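PDB 2PZ9: putative regulatory protein from Streptomyces coelicolor A3, which probably binds DNA and regulates transcription as a member of the TetR family of helix-turn-helix proteins. Local coordinates for residues A[64-67]-A[68-71]; A[85-88]-A[89-93]; A[106-109]-A[110-114]. All blocks are in the same frame, centred on the assembly; numbering follows the deposited sequence.

Interaction 1 of 3, residues A[64-67]-A[68-71]; sequences KERV and YAYF. With SO4 (sulfate ion), chain D; SO4 (sulfate ion), chain E.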
loop_
_atom_site.group_PDB
_atom_site.type_symbol
_atom_site.label_atom_id
_atom_site.label_comp_id
_atom_site.label_asym_id
_atom_site.label_seq_id
_atom_site.Cartn_x
_atom_site.Cartn_y
_atom_site.Cartn_z
ATOM N N LYS A 64 -2.201 -33.953 0.646
ATOM C CA LYS A 64 -1.135 -33.346 1.437
ATOM C C LYS A 64 0.219 -33.970 1.089
ATOM O O LYS A 64 1.161 -33.236 0.800
ATOM C CB LYS A 64 -1.412 -33.477 2.940
ATOM C CG LYS A 64 -2.367 -32.431 3.519
ATOM C CD LYS A 64 -2.459 -32.545 5.042
ATOM C CE LYS A 64 -1.254 -31.901 5.714
ATOM N NZ LYS A 64 -1.453 -31.736 7.179
ATOM N N GLU A 65 0.314 -35.308 1.081
ATOM C CA GLU A 65 1.597 -35.963 0.792
ATOM C C GLU A 65 2.178 -35.529 -0.561
ATOM O O GLU A 65 3.385 -35.283 -0.673
ATOM C CB GLU A 65 1.541 -37.496 0.912
ATOM C CG GLU A 65 2.913 -38.089 1.367
ATOM C CD GLU A 65 3.114 -39.607 1.096
ATOM O OE1 GLU A 65 2.329 -40.181 0.308
ATOM O OE2 GLU A 65 4.069 -40.219 1.659
ATOM N N ARG A 66 1.315 -35.410 -1.567
ATOM C CA ARG A 66 1.727 -35.000 -2.912
ATOM C C ARG A 66 2.308 -33.583 -2.930
ATOM O O ARG A 66 3.388 -33.339 -3.492
ATOM C CB ARG A 66 0.541 -35.067 -3.862
ATOM C CG ARG A 66 0.875 -35.614 -5.211
ATOM C CD ARG A 66 0.320 -37.028 -5.362
ATOM N NE ARG A 66 1.209 -37.934 -6.105
ATOM C CZ ARG A 66 2.432 -37.638 -6.569
ATOM N NH1 ARG A 66 2.973 -36.432 -6.407
ATOM N NH2 ARG A 66 3.124 -38.566 -7.216
ATOM N N VAL A 67 1.581 -32.655 -2.310
ATOM C CA VAL A 67 2.012 -31.270 -2.208
ATOM C C VAL A 67 3.453 -31.218 -1.695
ATOM O O VAL A 67 4.330 -30.593 -2.310
ATOM C CB VAL A 67 1.062 -30.465 -1.298
ATOM C CG1 VAL A 67 1.549 -29.028 -1.121
ATOM C CG2 VAL A 67 -0.368 -30.483 -1.860
ATOM N N TYR A 68 3.694 -31.925 -0.597
ATOM C CA TYR A 68 4.999 -31.962 0.039
ATOM C C TYR A 68 6.075 -32.715 -0.740
ATOM O O TYR A 68 7.237 -32.702 -0.352
ATOM C CB TYR A 68 4.893 -32.525 1.457
ATOM C CG TYR A 68 4.105 -31.677 2.446
ATOM C CD1 TYR A 68 4.388 -30.309 2.644
ATOM C CD2 TYR A 68 3.091 -32.251 3.214
ATOM C CE1 TYR A 68 3.665 -29.544 3.577
ATOM C CE2 TYR A 68 2.359 -31.488 4.141
ATOM C CZ TYR A 68 2.653 -30.144 4.323
ATOM O OH TYR A 68 1.912 -29.431 5.250
ATOM N N ALA A 69 5.703 -33.385 -1.823
ATOM C CA ALA A 69 6.720 -33.931 -2.718
ATOM C C ALA A 69 7.307 -32.781 -3.552
ATOM O O ALA A 69 8.525 -32.653 -3.661
ATOM C CB ALA A 69 6.162 -35.021 -3.590
ATOM N N TYR A 70 6.450 -31.923 -4.106
ATOM C CA TYR A 70 6.928 -30.783 -4.877
ATOM C C TYR A 70 7.588 -29.753 -3.981
ATOM O O TYR A 70 8.625 -29.192 -4.317
ATOM C CB TYR A 70 5.782 -30.121 -5.654
ATOM C CG TYR A 70 5.244 -30.964 -6.790
ATOM C CD1 TYR A 70 4.261 -31.943 -6.552
ATOM C CD2 TYR A 70 5.715 -30.792 -8.095
ATOM C CE1 TYR A 70 3.774 -32.748 -7.588
ATOM C CE2 TYR A 70 5.234 -31.575 -9.135
ATOM C CZ TYR A 70 4.262 -32.559 -8.875
ATOM O OH TYR A 70 3.776 -33.351 -9.890
ATOM N N PHE A 71 6.983 -29.498 -2.834
ATOM C CA PHE A 71 7.426 -28.399 -2.005
ATOM C C PHE A 71 7.753 -28.876 -0.609
ATOM O O PHE A 71 7.015 -29.665 -0.024
ATOM C CB PHE A 71 6.361 -27.316 -1.967
ATOM C CG PHE A 71 5.868 -26.901 -3.340
ATOM C CD1 PHE A 71 4.690 -27.431 -3.862
ATOM C CD2 PHE A 71 6.583 -25.981 -4.104
ATOM C CE1 PHE A 71 4.222 -27.045 -5.127
ATOM C CE2 PHE A 71 6.137 -25.591 -5.364
ATOM C CZ PHE A 71 4.945 -26.119 -5.879
HETATM S S SO4 D . 1.035 -36.124 -10.129
HETATM O O1 SO4 D . -0.239 -36.270 -9.411
HETATM O O2 SO4 D . 0.830 -35.738 -11.528
HETATM O O3 SO4 D . 1.857 -35.109 -9.476
HETATM O O4 SO4 D . 1.737 -37.397 -10.082
HETATM S S SO4 E . -2.484 -27.717 7.178
HETATM O O1 SO4 E . -1.791 -28.990 7.368
HETATM O O2 SO4 E . -3.304 -27.821 5.982
HETATM O O3 SO4 E . -3.401 -27.454 8.283
HETATM O O4 SO4 E . -1.483 -26.643 7.064
#
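Lys64 and Tyr68 and, two residues further on, Arg66 and Tyr70 pair along helix 64-70, the second helix of the predicted helix-turn-helix and the one that in TetR relatives reads the DNA major groove. Tyr70 illustrates how a single side chain can cross such a surface. Its CB lies 3.7 Å from Val67 O. With CG beside the backbone N (chi1 -69°), the ring is directed back along the helix, and CD1 comes to 3.5 Å from Arg66 O near the ring plane. Farther out, CE1 is 4.0 Å from Arg66 NH1, the guanidinium and ring planes being inclined by 50°. At the tip, OH donates a 2.6 Å hydrogen bond to O3 of one sulfate, which also meets the Arg66 guanidinium over one face and is hydrogen-bonded to Thr31 OG1.

The buried side is apolar. Val67 CG1 stands 4.5 Å from Phe71 CD1; Val67 also leans on Ala57, and Phe71 on Ile35 and Val36.

On the Tyr68 flank, the lysine chain runs beside the ring, pointing the same way, and Lys64 CE lies 4.0 Å from Tyr68 CE2. The two anions, probably from the crystallisation liquor, are consistent with a surface suited to phosphates. The second is also bound by Asp54 N, and its O1 accepts a 2.8 Å hydrogen bond from Lys64 NZ.

Interaction 2 of 3, residues A[85-88]-A[89-93]; sequences ETTA and LIEAT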
loop_
_atom_site.group_PDB
_atom_site.type_symbol
_atom_site.label_atom_id
_atom_site.label_comp_id
_atom_site.label_asym_id
_atom_site.label_seq_id
_atom_site.Cartn_x
_atom_site.Cartn_y
_atom_site.Cartn_z
ATOM N N GLU A 85 4.891 -15.290 -9.304
ATOM C CA GLU A 85 4.075 -14.067 -9.441
ATOM C C GLU A 85 4.881 -12.856 -9.871
ATOM O O GLU A 85 4.499 -12.138 -10.808
ATOM C CB GLU A 85 3.377 -13.741 -8.124
ATOM C CG GLU A 85 2.126 -14.564 -7.870
ATOM C CD GLU A 85 1.127 -14.456 -9.012
ATOM O OE1 GLU A 85 0.490 -13.383 -9.125
ATOM O OE2 GLU A 85 0.989 -15.430 -9.801
ATOM N N THR A 86 5.980 -12.639 -9.154
ATOM C CA THR A 86 6.927 -11.580 -9.435
ATOM C C THR A 86 7.404 -11.620 -10.880
ATOM O O THR A 86 7.399 -10.586 -11.553
ATOM C CB THR A 86 8.153 -11.684 -8.519
ATOM O OG1 THR A 86 7.720 -11.938 -7.182
ATOM C CG2 THR A 86 8.939 -10.399 -8.535
ATOM N N THR A 87 7.805 -12.805 -11.348
ATOM C CA THR A 87 8.316 -12.974 -12.706
ATOM C C THR A 87 7.234 -12.666 -13.725
ATOM O O THR A 87 7.479 -11.981 -14.700
ATOM C CB THR A 87 8.823 -14.407 -12.935
ATOM O OG1 THR A 87 9.105 -15.008 -11.670
ATOM C CG2 THR A 87 10.084 -14.426 -13.798
ATOM N N ALA A 88 6.032 -13.176 -13.481
ATOM C CA ALA A 88 4.858 -12.855 -14.297
ATOM C C ALA A 88 4.708 -11.348 -14.474
ATOM O O ALA A 88 4.429 -10.851 -15.575
ATOM C CB ALA A 88 3.614 -13.415 -13.649
ATOM N N LEU A 89 4.894 -10.645 -13.360
ATOM C CA LEU A 89 4.758 -9.212 -13.279
ATOM C C LEU A 89 5.862 -8.525 -14.064
ATOM O O LEU A 89 5.583 -7.782 -15.004
ATOM C CB LEU A 89 4.807 -8.785 -11.809
ATOM C CG LEU A 89 4.903 -7.286 -11.443
ATOM C CD1 LEU A 89 3.570 -6.533 -11.683
ATOM C CD2 LEU A 89 5.448 -7.052 -9.991
ATOM N N ILE A 90 7.110 -8.782 -13.667
ATOM C CA ILE A 90 8.296 -8.204 -14.286
ATOM C C ILE A 90 8.215 -8.255 -15.809
ATOM O O ILE A 90 8.555 -7.286 -16.486
ATOM C CB ILE A 90 9.557 -8.902 -13.749
ATOM C CG1 ILE A 90 9.875 -8.350 -12.370
ATOM C CG2 ILE A 90 10.749 -8.685 -14.645
ATOM C CD1 ILE A 90 10.703 -9.256 -11.524
ATOM N N GLU A 91 7.737 -9.381 -16.328
ATOM C CA GLU A 91 7.568 -9.591 -17.770
ATOM C C GLU A 91 6.419 -8.788 -18.366
ATOM O O GLU A 91 6.534 -8.261 -19.467
ATOM C CB GLU A 91 7.395 -11.071 -18.077
ATOM C CG GLU A 91 8.648 -11.849 -17.750
ATOM C CD GLU A 91 8.556 -13.315 -18.108
ATOM O OE1 GLU A 91 7.751 -13.681 -18.998
ATOM O OE2 GLU A 91 9.304 -14.104 -17.497
ATOM N N ALA A 92 5.318 -8.691 -17.633
ATOM C CA ALA A 92 4.202 -7.843 -18.030
ATOM C C ALA A 92 4.546 -6.340 -17.939
ATOM O O ALA A 92 3.744 -5.490 -18.342
ATOM C CB ALA A 92 2.973 -8.169 -17.168
ATOM N N THR A 93 5.741 -6.022 -17.437
ATOM C CA THR A 93 6.030 -4.676 -16.915
ATOM C C THR A 93 7.316 -4.065 -17.445
ATOM O O THR A 93 7.946 -3.256 -16.765
ATOM C CB THR A 93 5.951 -4.676 -15.350
ATOM O OG1 THR A 93 4.636 -4.273 -14.965
ATOM C CG2 THR A 93 6.992 -3.769 -14.651
#
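Thr86 and Ile90 meet side by side on helix 74-92, pointing the same way, and they make up the closely packed part of this contact near the helix's C-terminal end. Methyl touches methyl: Thr86 CG2 is 3.7 Å from Ile90 CD1, and both residues are covered by Leu139 of helix 139-155, with Thr142 adding to the cover over Ile90. Beneath them, Ile90 N donates an almost straight hydrogen bond (177°) to Thr86 O at 2.8 Å. Leu89 belongs to the packed side as well. With CG anti to the backbone N (chi1 171°), its side chain packs against His110 and His117 of the two helices that follow.

One residue further along, the same spacing gives a looser pair. Thr87 CG2 approaches Glu91 OE2 at 3.8 Å, a contact of methyl with carboxylate at the exposed surface. The glutamate chain, extended beyond CG, first passes Thr87 O, with CG at 3.3 Å, and then runs outward. Ala88, also exposed, adds the backbone bond from Ala92 N to its O.

Each threonine hydroxyl is turned back to a carbonyl of the preceding turn, Thr86 OG1 to Ala82 O and Thr87 OG1 to Glu83 O. With their polar ends satisfied by their own helix, the two threonines present chiefly methyl groups to their neighbours, which probably helps Thr86 to pack beside Ile90 and Leu139.

Interaction 3 of 3, residues A[106-109]-A[110-114]; sequences ILFD and HFAAR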
loop_
_atom_site.group_PDB
_atom_site.type_symbol
_atom_site.label_atom_id
_atom_site.label_comp_id
_atom_site.label_asym_id
_atom_site.label_seq_id
_atom_site.Cartn_x
_atom_site.Cartn_y
_atom_site.Cartn_z
ATOM N N ILE A 106 0.021 0.363 -17.391
ATOM C CA ILE A 106 0.428 -1.036 -17.456
ATOM C C ILE A 106 0.286 -1.724 -16.070
ATOM O O ILE A 106 -0.421 -2.733 -15.945
ATOM C CB ILE A 106 1.826 -1.183 -18.190
ATOM C CG1 ILE A 106 1.619 -1.643 -19.631
ATOM C CG2 ILE A 106 2.782 -2.145 -17.524
ATOM C CD1 ILE A 106 1.444 -0.501 -20.672
ATOM N N LEU A 107 0.893 -1.141 -15.030
ATOM C CA LEU A 107 0.773 -1.674 -13.655
ATOM C C LEU A 107 -0.663 -1.636 -13.161
ATOM O O LEU A 107 -1.114 -2.538 -12.451
ATOM C CB LEU A 107 1.670 -0.909 -12.678
ATOM C CG LEU A 107 3.165 -0.961 -12.986
ATOM C CD1 LEU A 107 3.988 0.174 -12.362
ATOM C CD2 LEU A 107 3.695 -2.327 -12.540
ATOM N N PHE A 108 -1.384 -0.587 -13.532
ATOM C CA PHE A 108 -2.739 -0.472 -13.085
ATOM C C PHE A 108 -3.528 -1.666 -13.592
ATOM O O PHE A 108 -4.251 -2.321 -12.832
ATOM C CB PHE A 108 -3.365 0.803 -13.594
ATOM C CG PHE A 108 -4.816 0.921 -13.252
ATOM C CD1 PHE A 108 -5.213 1.382 -11.995
ATOM C CD2 PHE A 108 -5.800 0.541 -14.173
ATOM C CE1 PHE A 108 -6.576 1.469 -11.677
ATOM C CE2 PHE A 108 -7.152 0.628 -13.862
ATOM C CZ PHE A 108 -7.547 1.094 -12.630
ATOM N N ASP A 109 -3.362 -1.935 -14.889
ATOM C CA ASP A 109 -4.037 -3.007 -15.583
ATOM C C ASP A 109 -3.771 -4.335 -14.934
ATOM O O ASP A 109 -4.692 -5.108 -14.699
ATOM C CB ASP A 109 -3.536 -3.049 -17.013
ATOM C CG ASP A 109 -4.010 -1.866 -17.831
ATOM O OD1 ASP A 109 -5.003 -1.198 -17.433
ATOM O OD2 ASP A 109 -3.379 -1.607 -18.880
ATOM N N HIS A 110 -2.501 -4.585 -14.652
ATOM C CA HIS A 110 -2.073 -5.826 -14.085
ATOM C C HIS A 110 -2.773 -6.140 -12.770
ATOM O O HIS A 110 -3.270 -7.239 -12.574
ATOM C CB HIS A 110 -0.579 -5.798 -13.872
ATOM C CG HIS A 110 -0.038 -7.066 -13.288
ATOM N ND1 HIS A 110 0.631 -8.007 -14.043
ATOM C CD2 HIS A 110 -0.077 -7.557 -12.023
ATOM C CE1 HIS A 110 0.987 -9.017 -13.265
ATOM N NE2 HIS A 110 0.570 -8.768 -12.035
ATOM N N PHE A 111 -2.817 -5.182 -11.864
ATOM C CA PHE A 111 -3.451 -5.427 -10.596
ATOM C C PHE A 111 -4.943 -5.281 -10.671
ATOM O O PHE A 111 -5.650 -5.816 -9.821
ATOM C CB PHE A 111 -2.877 -4.525 -9.519
ATOM C CG PHE A 111 -1.460 -4.856 -9.168
ATOM C CD1 PHE A 111 -0.421 -3.979 -9.493
ATOM C CD2 PHE A 111 -1.147 -6.069 -8.529
ATOM C CE1 PHE A 111 0.910 -4.305 -9.169
ATOM C CE2 PHE A 111 0.176 -6.402 -8.200
ATOM C CZ PHE A 111 1.200 -5.521 -8.516
ATOM N N ALA A 112 -5.446 -4.561 -11.665
ATOM C CA ALA A 112 -6.883 -4.562 -11.901
ATOM C C ALA A 112 -7.268 -5.999 -12.238
ATOM O O ALA A 112 -8.220 -6.544 -11.686
ATOM C CB ALA A 112 -7.259 -3.604 -13.028
ATOM N N ALA A 113 -6.483 -6.619 -13.116
ATOM C CA ALA A 113 -6.697 -8.005 -13.516
ATOM C C ALA A 113 -6.546 -8.981 -12.329
ATOM O O ALA A 113 -7.452 -9.784 -12.059
ATOM C CB ALA A 113 -5.753 -8.380 -14.668
ATOM N N ARG A 114 -5.419 -8.880 -11.616
ATOM C CA ARG A 114 -5.046 -9.846 -10.573
ATOM C C ARG A 114 -5.055 -9.203 -9.174
ATOM O O ARG A 114 -3.996 -8.928 -8.592
ATOM C CB ARG A 114 -3.684 -10.492 -10.879
ATOM C CG ARG A 114 -3.308 -10.596 -12.366
ATOM C CD ARG A 114 -3.164 -12.030 -12.873
ATOM N NE ARG A 114 -4.203 -12.414 -13.847
ATOM C CZ ARG A 114 -4.202 -12.123 -15.160
ATOM N NH1 ARG A 114 -3.210 -11.411 -15.709
ATOM N NH2 ARG A 114 -5.211 -12.542 -15.932
#
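Four successive i to i+4 hydrogen bonds join 106-109 to 110-114, from His110 N to Ile106 O through to Ala113 N to Asp109 O (2.8 Å), and Arg114, whose N closes the helix on His110 O at 2.9 Å, stands at the N-cap position of helix 115-127. The side chains sort themselves onto separate faces of these last two turns. Phe108 extends to helix 198-212, where it lies against Val198, Arg201, Arg202 and Leu205; its CE2 meets Ala112 CB at 4.3 Å, the methyl approaching the ring obliquely. Asp109 reaches the same helix with its carboxylate: OD1 lies in the plane of the Phe108 ring, at its edge, and makes a salt bridge to Arg202 NE, so that one neighbouring helix receives both an aromatic and an ionic contact.

Leu107 and Phe111 lie on a different face. Phe111 CD1 comes within 3.4 Å of Leu107 O, the oxygen lying oblique to the ring. His110, its CG anti to the backbone N (chi1 -180°), brings CD2 over the centre of the Phe111 ring, 3.9 Å above the plane. Both rings also meet His117, which stands edge-to-face with Phe111, and both side chains touch Leu89 of helix 74-92. Helix 100-113 thus packs against helices 74-92, 115-127 and 198-212, in keeping with the all-helical TetR-like C-terminal domain to which these residues belong.

The three contacts follow one another along the chain and illustrate the two-part plan of TetR regulators. Interaction 1 sits at the far end, in the helix-turn-helix, its centre 26 Å from that of interaction 2 and 31 Å from that of interaction 3. Helix 74-92 starts shortly after helix 64-70 and carries interaction 2 near its other end, thus spanning from the DNA-binding part to the C-terminal body. There interactions 2 and 3, with centres 11 Å apart, pack directly: Leu89 CD1 lies 3.8 Å from His110 NE2, and Thr93 meets Ile106 and Leu107. Through this junction, movements in the body could reach the DNA-binding helices, as proposed for TetR relatives.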